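Integron cassette protein VCH_CASS2 (Vibrio cholerae, PDB 3GK6) probably binds cationic, drug-like compounds as an effector-binding module carried on a mobile integron gene cassette, although its role in the cell is not established. Local coordinates at residues I24-G29 and S112-T117; E31-V36 and S105-V110; S71-L76 and A92-L97. All coordinates share one frame; numbering follows the deposited sequence.

Contact 1: residues I24-G29 and S112-T117; sequences ISEING and SGKYVT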
ATOM      1  N   ILE A  24      -5.268  15.824  -4.806  1.00 26.18           N
ATOM      2  CA  ILE A  24      -3.901  16.142  -4.428  1.00 31.95           C
ATOM      3  C   ILE A  24      -3.927  16.747  -3.038  1.00 35.58           C
ATOM      4  O   ILE A  24      -4.776  17.587  -2.739  1.00 34.57           O
ATOM      5  CB  ILE A  24      -3.237  17.117  -5.429  1.00 40.85           C
ATOM      6  CG1 ILE A  24      -1.753  17.287  -5.102  1.00 41.94           C
ATOM      7  CG2 ILE A  24      -3.936  18.466  -5.417  1.00 49.60           C
ATOM      8  CD1 ILE A  24      -0.946  17.812  -6.252  1.00 60.94           C
ATOM      9  N   SER A  25      -3.022  16.306  -2.171  1.00 28.85           N
ATOM     10  CA  SER A  25      -2.935  16.911  -0.853  1.00 31.16           C
ATOM     11  C   SER A  25      -1.595  16.686  -0.166  1.00 29.92           C
ATOM     12  O   SER A  25      -0.803  15.817  -0.553  1.00 27.66           O
ATOM     13  CB  SER A  25      -4.038  16.390   0.061  1.00 29.39           C
ATOM     14  OG  SER A  25      -3.701  15.094   0.542  1.00 31.02           O
ATOM     15  N   GLU A  26      -1.380  17.476   0.879  1.00 27.23           N
ATOM     16  CA  GLU A  26      -0.259  17.298   1.788  1.00 31.57           C
ATOM     17  C   GLU A  26      -0.658  16.287   2.858  1.00 34.57           C
ATOM     18  O   GLU A  26      -1.713  16.408   3.460  1.00 32.62           O
ATOM     19  CB  GLU A  26       0.096  18.642   2.441  1.00 28.14           C
ATOM     20  CG  GLU A  26       0.984  19.542   1.557  1.00 32.95           C
ATOM     21  CD  GLU A  26       0.344  19.910   0.231  1.00 41.19           C
ATOM     22  OE1 GLU A  26      -0.681  20.624   0.233  1.00 36.47           O
ATOM     23  OE2 GLU A  26       0.877  19.498  -0.823  1.00 49.21           O
ATOM     24  N   ILE A  27       0.183  15.289   3.094  1.00 28.13           N
ATOM     25  CA  ILE A  27      -0.112  14.285   4.109  1.00 22.90           C
ATOM     26  C   ILE A  27       0.949  14.270   5.191  1.00 28.19           C
ATOM     27  O   ILE A  27       2.149  14.345   4.906  1.00 27.59           O
ATOM     28  CB  ILE A  27      -0.230  12.870   3.486  1.00 21.75           C
ATOM     29  CG1 ILE A  27      -1.417  12.815   2.525  1.00 25.66           C
ATOM     30  CG2 ILE A  27      -0.399  11.814   4.573  1.00 26.11           C
ATOM     31  CD1 ILE A  27      -1.619  11.433   1.868  1.00 27.44           C
ATOM     32  N   ASN A  28       0.509  14.188   6.440  1.00 25.21           N
ATOM     33  CA  ASN A  28       1.439  14.082   7.553  1.00 26.15           C
ATOM     34  C   ASN A  28       2.032  12.697   7.640  1.00 25.41           C
ATOM     35  O   ASN A  28       1.312  11.714   7.514  1.00 30.89           O
ATOM     36  CB  ASN A  28       0.744  14.398   8.869  1.00 39.00           C
ATOM     37  CG  ASN A  28       1.329  15.600   9.545  1.00 53.32           C
ATOM     38  OD1 ASN A  28       2.497  15.594   9.944  1.00 59.25           O
ATOM     39  ND2 ASN A  28       0.533  16.646   9.675  1.00 59.62           N
ATOM     40  N   GLY A  29       3.334  12.632   7.904  1.00 27.26           N
ATOM     41  CA  GLY A  29       4.030  11.362   7.981  1.00 39.01           C
ATOM     42  C   GLY A  29       3.608  10.559   9.196  1.00 35.90           C
ATOM     43  O   GLY A  29       3.018  11.101  10.128  1.00 31.67           O
ATOM     44  N   SER A 112       6.173  12.926   5.657  1.00 28.02           N
ATOM     45  CA  SER A 112       5.212  13.921   5.222  1.00 30.02           C
ATOM     46  C   SER A 112       5.569  14.323   3.798  1.00 26.73           C
ATOM     47  O   SER A 112       6.748  14.362   3.432  1.00 26.94           O
ATOM     48  CB  SER A 112       5.268  15.159   6.129  1.00 26.50           C
ATOM     49  OG  SER A 112       5.076  14.793   7.474  1.00 29.10           O
ATOM     50  N   GLY A 113       4.564  14.654   3.000  1.00 27.42           N
ATOM     51  CA  GLY A 113       4.825  15.100   1.645  1.00 28.37           C
ATOM     52  C   GLY A 113       3.578  15.337   0.825  1.00 31.64           C
ATOM     53  O   GLY A 113       2.465  15.299   1.348  1.00 26.18           O
ATOM     54  N   LYS A 114       3.779  15.593  -0.463  1.00 27.06           N
ATOM     55  CA  LYS A 114       2.681  15.830  -1.378  1.00 30.86           C
ATOM     56  C   LYS A 114       2.318  14.525  -2.068  1.00 26.52           C
ATOM     57  O   LYS A 114       3.175  13.836  -2.618  1.00 24.25           O
ATOM     58  CB  LYS A 114       3.045  16.885  -2.421  1.00 26.13           C
ATOM     59  CG  LYS A 114       1.872  17.262  -3.307  1.00 30.02           C
ATOM     60  CD  LYS A 114       2.050  18.612  -3.976  1.00 37.12           C
ATOM     61  CE  LYS A 114       3.010  18.553  -5.140  1.00 48.41           C
ATOM     62  NZ  LYS A 114       3.055  19.868  -5.867  1.00 53.49           N
ATOM     63  N   TYR A 115       1.040  14.195  -2.016  1.00 22.19           N
ATOM     64  CA  TYR A 115       0.547  12.961  -2.591  1.00 20.77           C
ATOM     65  C   TYR A 115      -0.666  13.234  -3.464  1.00 26.04           C
ATOM     66  O   TYR A 115      -1.388  14.207  -3.259  1.00 26.92           O
ATOM     67  CB  TYR A 115       0.093  12.016  -1.488  1.00 22.23           C
ATOM     68  CG  TYR A 115       1.197  11.467  -0.631  1.00 21.11           C
ATOM     69  CD1 TYR A 115       1.704  10.187  -0.850  1.00 24.40           C
ATOM     70  CD2 TYR A 115       1.719  12.214   0.408  1.00 20.79           C
ATOM     71  CE1 TYR A 115       2.708   9.680  -0.050  1.00 25.89           C
ATOM     72  CE2 TYR A 115       2.718  11.723   1.208  1.00 22.68           C
ATOM     73  CZ  TYR A 115       3.209  10.463   0.983  1.00 30.09           C
ATOM     74  OH  TYR A 115       4.204   9.995   1.809  1.00 32.55           O
ATOM     75  N   VAL A 116      -0.869  12.355  -4.433  1.00 22.00           N
ATOM     76  CA  VAL A 116      -2.137  12.242  -5.137  1.00 25.59           C
ATOM     77  C   VAL A 116      -2.817  10.997  -4.577  1.00 26.10           C
ATOM     78  O   VAL A 116      -2.248   9.909  -4.625  1.00 21.19           O
ATOM     79  CB  VAL A 116      -1.906  12.076  -6.643  1.00 27.73           C
ATOM     80  CG1 VAL A 116      -3.186  11.802  -7.319  1.00 35.58           C
ATOM     81  CG2 VAL A 116      -1.260  13.357  -7.217  1.00 30.87           C
ATOM     82  N   THR A 117      -4.014  11.165  -4.023  1.00 22.71           N
ATOM     83  CA  THR A 117      -4.709  10.057  -3.375  1.00 20.71           C
ATOM     84  C   THR A 117      -5.963   9.669  -4.155  1.00 22.27           C
ATOM     85  O   THR A 117      -6.766  10.524  -4.537  1.00 24.20           O
ATOM     86  CB  THR A 117      -5.069  10.394  -1.909  1.00 24.13           C
ATOM     87  OG1 THR A 117      -3.871  10.644  -1.158  1.00 22.50           O
ATOM     88  CG2 THR A 117      -5.842   9.247  -1.254  1.00 23.28           C
TER
HETATM   89  O   HOH W   1      -3.596  13.216  -1.364  1.00 29.75           O
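S25 and Y115 are tied by a reciprocal pair of backbone hydrogen bonds, part of the antiparallel ladder between strand 18-39 and strand 106-121 in a closed six-stranded barrel. Y115 N lies 2.9 Å from S25 O, with an almost straight N-H line (173°). I27 and G113 form the next hydrogen-bonded pair, and beyond the strand end G29 N donates to S112 OG at 2.8 Å, replacing the ladder with a side-chain acceptor. On the face bearing S25, I27 and Y115, the isoleucine crosses the tyrosine at about a right angle, and I27 CB approaches Y115 CD2 to 3.7 Å. Y115 OH bonds to S111 O, which fixes the far end of that ring. On the face with I24, E26 and K114, the lysine methylenes are flanked by two partners: I24 CD1 at 3.8 Å from K114 CD and E26 OE2 at 3.5 Å from the same carbon. The lysine chain bends at chi3 (77°) and its amine ends away from E26, K114 NZ staying 5.5 Å from E26 OE2. Further out, T117 OG1 bonds to S166 OG of strand 162-168. A water joins the strands, 2.7 Å from S25 OG and also bonded to Y115 O and T117 OG1.

Contact 2: residues E31-V36 and S105-V110; sequences EVTGFV and SVKTKV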
ATOM      1  N   GLU A  31       4.435   6.411  11.390  1.00 29.63           N
ATOM      2  CA  GLU A  31       5.240   5.196  11.515  1.00 32.10           C
ATOM      3  C   GLU A  31       4.363   3.951  11.488  1.00 33.52           C
ATOM      4  O   GLU A  31       3.277   3.940  12.069  1.00 32.32           O
ATOM      5  CB  GLU A  31       6.058   5.220  12.808  1.00 34.14           C
ATOM      6  CG  GLU A  31       7.088   6.337  12.866  1.00 54.38           C
ATOM      7  CD  GLU A  31       8.127   6.111  13.949  1.00 69.08           C
ATOM      8  OE1 GLU A  31       7.868   5.300  14.863  1.00 68.86           O
ATOM      9  OE2 GLU A  31       9.203   6.741  13.881  1.00 77.57           O
ATOM     10  N   VAL A  32       4.843   2.915  10.806  1.00 31.43           N
ATOM     11  CA  VAL A  32       4.115   1.655  10.682  1.00 29.72           C
ATOM     12  C   VAL A  32       5.072   0.469  10.763  1.00 37.49           C
ATOM     13  O   VAL A  32       6.234   0.560  10.351  1.00 37.04           O
ATOM     14  CB  VAL A  32       3.344   1.547   9.346  1.00 29.30           C
ATOM     15  CG1 VAL A  32       2.234   2.581   9.274  1.00 32.56           C
ATOM     16  CG2 VAL A  32       4.292   1.687   8.173  1.00 33.66           C
ATOM     17  N   THR A  33       4.573  -0.641  11.292  1.00 30.82           N
ATOM     18  CA  THR A  33       5.374  -1.850  11.446  1.00 31.55           C
ATOM     19  C   THR A  33       4.655  -3.047  10.840  1.00 30.70           C
ATOM     20  O   THR A  33       3.447  -3.191  10.994  1.00 34.01           O
ATOM     21  CB  THR A  33       5.653  -2.122  12.930  1.00 39.62           C
ATOM     22  OG1 THR A  33       6.542  -1.118  13.429  1.00 44.03           O
ATOM     23  CG2 THR A  33       6.292  -3.494  13.123  1.00 39.15           C
ATOM     24  N   GLY A  34       5.400  -3.907  10.161  1.00 35.78           N
ATOM     25  CA  GLY A  34       4.815  -5.108   9.601  1.00 33.14           C
ATOM     26  C   GLY A  34       5.795  -5.953   8.831  1.00 33.13           C
ATOM     27  O   GLY A  34       7.014  -5.899   9.060  1.00 39.87           O
ATOM     28  N   PHE A  35       5.266  -6.758   7.920  1.00 30.97           N
ATOM     29  CA  PHE A  35       6.093  -7.707   7.196  1.00 35.70           C
ATOM     30  C   PHE A  35       6.459  -7.178   5.815  1.00 31.72           C
ATOM     31  O   PHE A  35       5.633  -6.584   5.125  1.00 33.24           O
ATOM     32  CB  PHE A  35       5.378  -9.061   7.098  1.00 31.36           C
ATOM     33  CG  PHE A  35       5.062  -9.674   8.436  1.00 36.84           C
ATOM     34  CD1 PHE A  35       6.082 -10.003   9.324  1.00 44.85           C
ATOM     35  CD2 PHE A  35       3.755  -9.929   8.807  1.00 36.24           C
ATOM     36  CE1 PHE A  35       5.802 -10.569  10.553  1.00 41.48           C
ATOM     37  CE2 PHE A  35       3.465 -10.502  10.036  1.00 48.69           C
ATOM     38  CZ  PHE A  35       4.494 -10.822  10.913  1.00 51.79           C
ATOM     39  N   VAL A  36       7.702  -7.400   5.413  1.00 31.11           N
ATOM     40  CA  VAL A  36       8.161  -6.908   4.126  1.00 32.16           C
ATOM     41  C   VAL A  36       8.533  -8.059   3.213  1.00 36.86           C
ATOM     42  O   VAL A  36       9.062  -9.079   3.657  1.00 37.55           O
ATOM     43  CB  VAL A  36       9.394  -5.989   4.264  1.00 41.25           C
ATOM     44  CG1 VAL A  36      10.536  -6.725   4.930  1.00 49.96           C
ATOM     45  CG2 VAL A  36       9.823  -5.477   2.898  1.00 39.63           C
ATOM     46  N   SER A 105       9.394  -8.503  12.090  1.00 50.70           N
ATOM     47  CA  SER A 105       8.771  -7.327  11.501  1.00 45.64           C
ATOM     48  C   SER A 105       9.769  -6.182  11.356  1.00 53.44           C
ATOM     49  O   SER A 105      10.821  -6.181  11.999  1.00 45.53           O
ATOM     50  CB  SER A 105       7.604  -6.872  12.371  1.00 47.57           C
ATOM     51  OG  SER A 105       8.083  -6.347  13.595  1.00 45.63           O
ATOM     52  N   VAL A 106       9.431  -5.199  10.522  1.00 43.21           N
ATOM     53  CA  VAL A 106      10.288  -4.041  10.325  1.00 45.16           C
ATOM     54  C   VAL A 106       9.467  -2.762  10.487  1.00 42.47           C
ATOM     55  O   VAL A 106       8.299  -2.708  10.099  1.00 38.41           O
ATOM     56  CB  VAL A 106      10.964  -4.047   8.935  1.00 46.36           C
ATOM     57  CG1 VAL A 106      11.760  -5.328   8.726  1.00 53.69           C
ATOM     58  CG2 VAL A 106       9.929  -3.869   7.835  1.00 49.80           C
ATOM     59  N   LYS A 107      10.085  -1.750  11.080  1.00 38.12           N
ATOM     60  CA  LYS A 107       9.438  -0.461  11.287  1.00 40.48           C
ATOM     61  C   LYS A 107       9.847   0.500  10.177  1.00 45.29           C
ATOM     62  O   LYS A 107      11.035   0.614   9.848  1.00 44.54           O
ATOM     63  CB  LYS A 107       9.852   0.100  12.643  1.00 48.47           C
ATOM     64  CG  LYS A 107       9.020   1.251  13.157  1.00 52.52           C
ATOM     65  CD  LYS A 107       9.635   1.772  14.440  1.00 59.29           C
ATOM     66  CE  LYS A 107       8.652   2.563  15.272  1.00 68.06           C
ATOM     67  NZ  LYS A 107       9.287   2.996  16.555  1.00 71.03           N
ATOM     68  N   THR A 108       8.866   1.189   9.600  1.00 40.22           N
ATOM     69  CA  THR A 108       9.135   2.149   8.537  1.00 33.50           C
ATOM     70  C   THR A 108       8.483   3.492   8.863  1.00 37.03           C
ATOM     71  O   THR A 108       7.357   3.544   9.360  1.00 34.95           O
ATOM     72  CB  THR A 108       8.593   1.661   7.167  1.00 39.67           C
ATOM     73  OG1 THR A 108       9.052   0.329   6.902  1.00 39.10           O
ATOM     74  CG2 THR A 108       9.057   2.575   6.046  1.00 36.67           C
ATOM     75  N   LYS A 109       9.194   4.575   8.585  1.00 40.85           N
ATOM     76  CA  LYS A 109       8.592   5.899   8.688  1.00 39.01           C
ATOM     77  C   LYS A 109       8.233   6.368   7.296  1.00 40.53           C
ATOM     78  O   LYS A 109       9.086   6.395   6.409  1.00 44.54           O
ATOM     79  CB  LYS A 109       9.532   6.892   9.374  1.00 58.07           C
ATOM     80  CG  LYS A 109      10.834   7.161   8.635  1.00 79.87           C
ATOM     81  CD  LYS A 109      11.684   8.186   9.380  1.00 92.54           C
ATOM     82  CE  LYS A 109      13.007   8.452   8.672  1.00 97.15           C
ATOM     83  NZ  LYS A 109      13.770   9.567   9.314  1.00 98.34           N
ATOM     84  N   VAL A 110       6.954   6.686   7.104  1.00 32.41           N
ATOM     85  CA  VAL A 110       6.462   7.306   5.884  1.00 31.42           C
ATOM     86  C   VAL A 110       6.543   8.819   6.073  1.00 42.43           C
ATOM     87  O   VAL A 110       5.986   9.353   7.038  1.00 32.34           O
ATOM     88  CB  VAL A 110       5.005   6.937   5.641  1.00 29.55           C
ATOM     89  CG1 VAL A 110       4.477   7.639   4.412  1.00 32.40           C
ATOM     90  CG2 VAL A 110       4.855   5.414   5.504  1.00 33.22           C
TER
HETATM   91  O   HOH W   2       7.231  -1.143   7.955  1.00 37.37           O
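V32 and T108 face each other as a hydrogen-bonded pair where strands 18-39 and 106-121 run antiparallel in the barrel wall. Four backbone hydrogen bonds define the ladder, two in this pair and two between G34 and V106. The first pair is nearly linear, T108 N reaching V32 O at 2.8 Å with an N-H angle of 172°. In the second, G34 N meets V106 O at 3.1 Å and is tilted from the carbonyl plane. The axes of the two short segments make 145°, well short of exactly antiparallel, as expected for a twisted sheet. CA-H...O contacts run alongside, such as T33 CA to V106 O at 3.3 Å.

One water bridges the strands: it donates to V32 O and V106 O and accepts from T108 OG1 at 2.6 Å.

Side-chain packing differs on the two faces. Within the T33-K107 pair, a chi1 of -69° sets T33 OG1 anti to the carbonyl carbon and against K107 CG at 3.4 Å. The same torsion puts the methyl branch anti to the backbone N, toward S105, with T33 CG2 3.4 Å from S105 OG; that hydroxyl is bonded to L102 O. On the opposite face V36 and V106 cross at about a right angle, V36 CG1 standing 4.1 Å from V106 CG2. The charged pair is less certain: a salt bridge from E31 OE1 to K107 NZ is modelled, but the carboxylate oxygen sits too near its neighbour to be placed with confidence.

Backbone bonds from T33 to S94 and from F35 to A92 carry the sheet on to strand 88-94. V32 and T108 also touch L76 of strand 73-78, whereas F35 packs against L55, K58 and N62 of helix 52-62.

Contact 3: residues S71-L76 and A92-L97; sequences SKVYGL and ACSDTL
S94 and D95 reach back to K72 by different torsions. S94 OG is held anti to its own backbone N (chi1 178°), which directs it at K72 O, whereas D95 folds its CG between the backbone N and the carbonyl carbon (chi1 57°), bringing the carboxylate up to K72 N. The two residues lie where strand 88-94 ends, in the beta hairpin it forms with strand 73-78, and their polar groups carry the pairing past the regular ladder.

K72 O takes two donors. S94 OG donates at 2.8 Å from well above the carbonyl plane (54° out of it), while D95 N arrives within that plane at 3.2 Å. K72 N donates to D95 OD1 at 2.9 Å, coming from above the carboxylate plane, so both backbone polar groups of the lysine are engaged by two consecutive residues, S94 and D95. Its side chain crosses the carboxylate at a slant, off to one side, K72 CB lying 3.7 Å from D95 OD2. One residue earlier, S71 OG and T96 OG1 share a short hydrogen bond of 2.6 Å, and S71 OG also bonds to T68 N.

Within the strands, Y74 and C93 exchange backbone bonds, Y74 N reaching C93 O at 2.9 Å. C93 SG packs against L76 CD1 at 3.8 Å on the face that carries Y74 and C93, where Y74 also stacks on F30 and meets Y156. At the far end of the tyrosine, a water links Y74 OH to D95 OD2.

K72 NZ remains 5.6 Å from D95 OD2, so any attraction between the charges is probably long-range. Across this contact D95 OD1 accepts from the backbone N-H of K72, and the amide and water donors around the carboxylate would probably stabilise its negative charge.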
ATOM      1  N   SER A  71      -6.465   0.408  15.167  1.00 40.38           N
ATOM      2  CA  SER A  71      -5.330   0.128  14.299  1.00 42.20           C
ATOM      3  C   SER A  71      -5.644   0.544  12.864  1.00 32.59           C
ATOM      4  O   SER A  71      -6.704   0.228  12.340  1.00 37.82           O
ATOM      5  CB  SER A  71      -4.963  -1.360  14.333  1.00 36.67           C
ATOM      6  OG  SER A  71      -4.447  -1.733  15.597  1.00 43.34           O
ATOM      7  N   LYS A  72      -4.720   1.259  12.238  1.00 36.27           N
ATOM      8  CA  LYS A  72      -4.824   1.524  10.810  1.00 32.02           C
ATOM      9  C   LYS A  72      -3.890   0.601  10.049  1.00 31.70           C
ATOM     10  O   LYS A  72      -2.727   0.423  10.422  1.00 30.28           O
ATOM     11  CB  LYS A  72      -4.502   2.982  10.503  1.00 27.16           C
ATOM     12  CG  LYS A  72      -5.501   3.942  11.137  1.00 33.80           C
ATOM     13  CD  LYS A  72      -5.255   5.382  10.728  1.00 38.74           C
ATOM     14  CE  LYS A  72      -6.315   6.290  11.337  1.00 46.56           C
ATOM     15  NZ  LYS A  72      -6.126   7.702  10.910  1.00 59.10           N
ATOM     16  N   VAL A  73      -4.405   0.022   8.970  1.00 27.32           N
ATOM     17  CA  VAL A  73      -3.655  -0.972   8.211  1.00 29.82           C
ATOM     18  C   VAL A  73      -3.297  -0.454   6.824  1.00 24.49           C
ATOM     19  O   VAL A  73      -4.118   0.173   6.156  1.00 24.04           O
ATOM     20  CB  VAL A  73      -4.436  -2.295   8.118  1.00 26.19           C
ATOM     21  CG1 VAL A  73      -3.653  -3.317   7.308  1.00 26.46           C
ATOM     22  CG2 VAL A  73      -4.712  -2.824   9.535  1.00 26.57           C
ATOM     23  N   TYR A  74      -2.062  -0.720   6.413  1.00 20.50           N
ATOM     24  CA  TYR A  74      -1.504  -0.158   5.190  1.00 21.78           C
ATOM     25  C   TYR A  74      -0.751  -1.205   4.397  1.00 23.99           C
ATOM     26  O   TYR A  74      -0.237  -2.185   4.959  1.00 23.78           O
ATOM     27  CB  TYR A  74      -0.483   0.932   5.520  1.00 22.60           C
ATOM     28  CG  TYR A  74      -1.029   2.103   6.284  1.00 23.44           C
ATOM     29  CD1 TYR A  74      -1.523   3.221   5.615  1.00 24.81           C
ATOM     30  CD2 TYR A  74      -1.026   2.108   7.675  1.00 23.43           C
ATOM     31  CE1 TYR A  74      -2.009   4.313   6.325  1.00 23.26           C
ATOM     32  CE2 TYR A  74      -1.510   3.194   8.392  1.00 23.51           C
ATOM     33  CZ  TYR A  74      -2.007   4.285   7.710  1.00 29.82           C
ATOM     34  OH  TYR A  74      -2.491   5.359   8.415  1.00 33.30           O
ATOM     35  N   GLY A  75      -0.672  -0.960   3.093  1.00 21.16           N
ATOM     36  CA  GLY A  75       0.262  -1.646   2.224  1.00 22.99           C
ATOM     37  C   GLY A  75       1.259  -0.621   1.708  1.00 22.95           C
ATOM     38  O   GLY A  75       0.921   0.196   0.865  1.00 23.81           O
ATOM     39  N   LEU A  76       2.474  -0.626   2.249  1.00 21.28           N
ATOM     40  CA  LEU A  76       3.513   0.273   1.764  1.00 22.77           C
ATOM     41  C   LEU A  76       4.254  -0.253   0.544  1.00 29.01           C
ATOM     42  O   LEU A  76       4.580  -1.444   0.459  1.00 28.12           O
ATOM     43  CB  LEU A  76       4.544   0.544   2.860  1.00 24.96           C
ATOM     44  CG  LEU A  76       4.452   1.777   3.729  1.00 34.96           C
ATOM     45  CD1 LEU A  76       3.045   1.988   4.286  1.00 32.26           C
ATOM     46  CD2 LEU A  76       5.495   1.663   4.834  1.00 28.63           C
ATOM     47  N   ALA A  92       3.184  -5.053   4.486  1.00 28.37           N
ATOM     48  CA  ALA A  92       1.867  -5.192   5.095  1.00 28.06           C
ATOM     49  C   ALA A  92       2.035  -4.815   6.559  1.00 31.69           C
ATOM     50  O   ALA A  92       2.760  -5.481   7.312  1.00 29.33           O
ATOM     51  CB  ALA A  92       1.352  -6.622   4.948  1.00 25.51           C
ATOM     52  N   CYS A  93       1.400  -3.724   6.968  1.00 25.22           N
ATOM     53  CA  CYS A  93       1.791  -3.127   8.231  1.00 28.69           C
ATOM     54  C   CYS A  93       0.670  -2.348   8.885  1.00 31.66           C
ATOM     55  O   CYS A  93      -0.396  -2.165   8.307  1.00 29.81           O
ATOM     56  CB  CYS A  93       3.000  -2.215   8.005  1.00 33.44           C
ATOM     57  SG  CYS A  93       2.711  -0.908   6.761  1.00 27.65           S
ATOM     58  N   SER A  94       0.930  -1.878  10.104  1.00 30.86           N
ATOM     59  CA  SER A  94      -0.056  -1.115  10.847  1.00 27.98           C
ATOM     60  C   SER A  94       0.644  -0.150  11.793  1.00 32.01           C
ATOM     61  O   SER A  94       1.786  -0.364  12.208  1.00 32.45           O
ATOM     62  CB  SER A  94      -0.985  -2.053  11.633  1.00 35.52           C
ATOM     63  OG  SER A  94      -1.927  -1.333  12.415  1.00 35.22           O
ATOM     64  N   ASP A  95      -0.046   0.919  12.132  1.00 31.60           N
ATOM     65  CA  ASP A  95       0.567   1.951  12.943  1.00 36.24           C
ATOM     66  C   ASP A  95       0.762   1.530  14.406  1.00 44.40           C
ATOM     67  O   ASP A  95       1.663   2.030  15.080  1.00 48.83           O
ATOM     68  CB  ASP A  95      -0.190   3.277  12.809  1.00 38.51           C
ATOM     69  CG  ASP A  95      -1.665   3.168  13.167  1.00 43.13           C
ATOM     70  OD1 ASP A  95      -2.180   2.051  13.391  1.00 36.97           O
ATOM     71  OD2 ASP A  95      -2.320   4.233  13.218  1.00 52.42           O
ATOM     72  N   THR A  96      -0.046   0.587  14.885  1.00 38.11           N
ATOM     73  CA  THR A  96      -0.000   0.216  16.300  1.00 47.06           C
ATOM     74  C   THR A  96       0.948  -0.947  16.603  1.00 54.92           C
ATOM     75  O   THR A  96       1.296  -1.181  17.755  1.00 59.38           O
ATOM     76  CB  THR A  96      -1.396  -0.123  16.861  1.00 45.11           C
ATOM     77  OG1 THR A  96      -1.911  -1.286  16.202  1.00 41.22           O
ATOM     78  CG2 THR A  96      -2.354   1.051  16.668  1.00 44.17           C
ATOM     79  N   LEU A  97       1.358  -1.679  15.577  1.00 44.79           N
ATOM     80  CA  LEU A  97       2.331  -2.744  15.775  1.00 46.34           C
ATOM     81  C   LEU A  97       3.690  -2.143  16.100  1.00 42.55           C
ATOM     82  O   LEU A  97       3.941  -0.978  15.802  1.00 44.93           O
ATOM     83  CB  LEU A  97       2.418  -3.621  14.527  1.00 42.97           C
ATOM     84  CG  LEU A  97       1.137  -4.392  14.225  1.00 41.51           C
ATOM     85  CD1 LEU A  97       1.216  -5.015  12.840  1.00 34.57           C
ATOM     86  CD2 LEU A  97       0.877  -5.463  15.296  1.00 44.68           C
TER
HETATM   87  O   HOH W   3      -1.034   6.020  10.877  1.00 44.64           O

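In the fold
Contacts 1 and 2 lie on the same two strands, 18-39 and 106-121, with centres 19 Å apart; they meet where Y115 OH packs on V110 CG1 at 3.5 Å. Contact 3 lies closer to contact 2, centre to centre about 8 Å, because strand 88-94 pairs with the other edge of strand 18-39; the two touch where V32 CG2 packs on C93 SG at 3.4 Å. Contacts 1 and 3 do not touch, their nearest atoms being about 7 Å apart. The V73 side chain of contact 3 lies about 4 Å from a bound polyether, probably from the crystallisation liquor, which may mark a pocket.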